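Local coordinates for protein 6-phospho-beta-glucosidase BglT (PDB 1UP7) that hydrolyses cellobiose 6'-phosphate to glucose 6-phosphate and glucose, using NAD+ and a manganese ion as cofactors, at residues Val48-Arg53 with Glu276-Ala281. Residues are numbered along the deposited sequence; the frame is centred on the assembly and turned at random.
Sequences VDFVKR and EKYRTA
The carbonyl oxygen of Ala-281 takes two N-H groups from the guanidinium of Arg-53: NH2 at 2.7 Å, with an N-H...O angle of 157°, and NE at 3.2 Å in a weak, more bent bond. The same NH2 also donates to Tyr-278 O at 3.0 Å, meeting it above the plane of that carbonyl, although both oxygens lie at the guanidinium edge, near its plane. Bends at chi2 and chi3 fold the arginine back until Phe-50 CA lies over one face of its guanidinium, toward the rim. This contact joins helix 41-55 of the NAD-binding Rossmann domain to residues 276-281 of the C-terminal domain. Replacing Arg-53 by an alanine removes these donors, and the carbonyls of Tyr-278 and Ala-281 would probably lose their tie to helix 41-55. Phe-50 carries the apolar half; with CG anti to the backbone N (chi1 175°), its ring reaches out toward Tyr-278 and Ala-281. The ring lies nearly parallel to that of Tyr-278 but slid far aside, centroids 5.0 Å apart, with CE2 3.6 Å from Tyr-278 CD1. Phe-50 CE1 packs 3.6 Å from Ala-281 CB. Pro-16 touches both aromatic side chains, and Tyr-278 OH is hydrogen-bonded to Ser-13 O.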
loop_
_atom_site.group_PDB
_atom_site.type_symbol
_atom_site.label_atom_id
_atom_site.label_comp_id
_atom_site.label_asym_id
_atom_site.label_seq_id
_atom_site.Cartn_x
_atom_site.Cartn_y
_atom_site.Cartn_z
ATOM N N VAL A 48 -14.648 44.307 16.594
ATOM C CA VAL A 48 -15.845 44.234 15.748
ATOM C C VAL A 48 -16.441 45.622 15.423
ATOM O O VAL A 48 -16.969 45.836 14.317
ATOM C CB VAL A 48 -16.888 43.249 16.295
ATOM C CG1 VAL A 48 -18.222 43.369 15.547
ATOM C CG2 VAL A 48 -16.338 41.824 16.189
ATOM N N ASP A 49 -16.321 46.576 16.347
ATOM C CA ASP A 49 -16.767 47.933 16.051
ATOM C C ASP A 49 -15.910 48.532 14.945
ATOM O O ASP A 49 -16.412 49.231 14.075
ATOM C CB ASP A 49 -16.683 48.868 17.254
ATOM C CG ASP A 49 -17.826 48.690 18.220
ATOM O OD1 ASP A 49 -18.802 47.991 17.881
ATOM O OD2 ASP A 49 -17.823 49.197 19.363
ATOM N N PHE A 50 -14.603 48.273 14.998
ATOM C CA PHE A 50 -13.700 48.671 13.925
ATOM C C PHE A 50 -14.073 47.947 12.613
ATOM O O PHE A 50 -14.167 48.589 11.565
ATOM C CB PHE A 50 -12.233 48.450 14.342
ATOM C CG PHE A 50 -11.206 48.725 13.256
ATOM C CD1 PHE A 50 -11.287 49.845 12.436
ATOM C CD2 PHE A 50 -10.120 47.874 13.095
ATOM C CE1 PHE A 50 -10.312 50.099 11.449
ATOM C CE2 PHE A 50 -9.143 48.130 12.123
ATOM C CZ PHE A 50 -9.251 49.238 11.293
ATOM N N VAL A 51 -14.327 46.643 12.689
ATOM C CA VAL A 51 -14.796 45.867 11.543
ATOM C C VAL A 51 -16.017 46.482 10.863
ATOM O O VAL A 51 -16.024 46.621 9.626
ATOM C CB VAL A 51 -15.078 44.367 11.903
ATOM C CG1 VAL A 51 -15.821 43.655 10.757
ATOM C CG2 VAL A 51 -13.801 43.659 12.216
ATOM N N LYS A 52 -17.023 46.862 11.665
ATOM C CA LYS A 52 -18.254 47.479 11.157
ATOM C C LYS A 52 -17.958 48.751 10.384
ATOM O O LYS A 52 -18.627 49.062 9.389
ATOM C CB LYS A 52 -19.231 47.809 12.293
ATOM C CG LYS A 52 -19.998 46.619 12.852
ATOM C CD LYS A 52 -21.153 47.075 13.716
ATOM C CE LYS A 52 -21.873 45.882 14.359
ATOM N NZ LYS A 52 -21.510 45.579 15.802
ATOM N N ARG A 53 -16.972 49.502 10.854
ATOM C CA ARG A 53 -16.546 50.736 10.190
ATOM C C ARG A 53 -15.931 50.415 8.811
ATOM O O ARG A 53 -16.133 51.159 7.857
ATOM C CB ARG A 53 -15.531 51.466 11.053
ATOM C CG ARG A 53 -15.919 52.843 11.541
ATOM C CD ARG A 53 -15.579 53.169 12.996
ATOM N NE ARG A 53 -14.163 53.001 13.342
ATOM C CZ ARG A 53 -13.717 52.397 14.461
ATOM N NH1 ARG A 53 -14.551 51.902 15.353
ATOM N NH2 ARG A 53 -12.421 52.301 14.694
ATOM N N GLU A 276 -5.434 49.581 21.096
ATOM C CA GLU A 276 -5.605 51.017 21.301
ATOM C C GLU A 276 -5.889 51.773 19.998
ATOM O O GLU A 276 -6.739 52.665 19.964
ATOM C CB GLU A 276 -4.394 51.624 22.017
ATOM C CG GLU A 276 -4.491 51.556 23.538
ATOM C CD GLU A 276 -5.907 51.846 24.046
ATOM O OE1 GLU A 276 -6.335 53.042 23.995
ATOM O OE2 GLU A 276 -6.597 50.868 24.462
ATOM N N LYS A 277 -5.174 51.413 18.935
ATOM C CA LYS A 277 -5.408 51.999 17.620
ATOM C C LYS A 277 -6.778 51.606 17.057
ATOM O O LYS A 277 -7.433 52.421 16.428
ATOM C CB LYS A 277 -4.311 51.590 16.638
ATOM C CG LYS A 277 -3.165 52.571 16.561
ATOM C CD LYS A 277 -1.843 51.854 16.296
ATOM C CE LYS A 277 -0.667 52.852 16.155
ATOM N NZ LYS A 277 0.532 52.124 15.641
ATOM N N TYR A 278 -7.214 50.361 17.277
ATOM C CA TYR A 278 -8.506 49.924 16.730
ATOM C C TYR A 278 -9.712 50.712 17.287
ATOM O O TYR A 278 -10.773 50.723 16.676
ATOM C CB TYR A 278 -8.736 48.423 16.907
ATOM C CG TYR A 278 -7.857 47.493 16.100
ATOM C CD1 TYR A 278 -7.098 47.942 15.024
ATOM C CD2 TYR A 278 -7.768 46.158 16.450
ATOM C CE1 TYR A 278 -6.285 47.060 14.311
ATOM C CE2 TYR A 278 -6.968 45.292 15.769
ATOM C CZ TYR A 278 -6.230 45.731 14.691
ATOM O OH TYR A 278 -5.442 44.811 14.006
ATOM N N ARG A 279 -9.539 51.374 18.433
ATOM C CA ARG A 279 -10.575 52.216 19.035
ATOM C C ARG A 279 -11.072 53.300 18.077
ATOM O O ARG A 279 -12.288 53.552 17.997
ATOM C CB ARG A 279 -10.056 52.895 20.319
ATOM C CG ARG A 279 -9.929 51.963 21.549
ATOM C CD ARG A 279 -9.939 52.689 22.910
ATOM N NE ARG A 279 -9.320 51.868 23.960
ATOM C CZ ARG A 279 -9.971 51.016 24.778
ATOM N NH1 ARG A 279 -11.293 50.854 24.700
ATOM N NH2 ARG A 279 -9.284 50.320 25.685
ATOM N N THR A 280 -10.132 53.958 17.374
ATOM C CA THR A 280 -10.456 55.058 16.448
ATOM C C THR A 280 -10.107 54.821 14.976
ATOM O O THR A 280 -10.513 55.598 14.133
ATOM C CB THR A 280 -9.782 56.398 16.857
ATOM O OG1 THR A 280 -8.360 56.216 16.946
ATOM C CG2 THR A 280 -10.206 56.848 18.252
ATOM N N ALA A 281 -9.351 53.778 14.654
ATOM C CA ALA A 281 -8.874 53.591 13.282
ATOM C C ALA A 281 -10.004 53.614 12.236
ATOM O O ALA A 281 -11.085 53.042 12.454
ATOM C CB ALA A 281 -8.073 52.302 13.180
#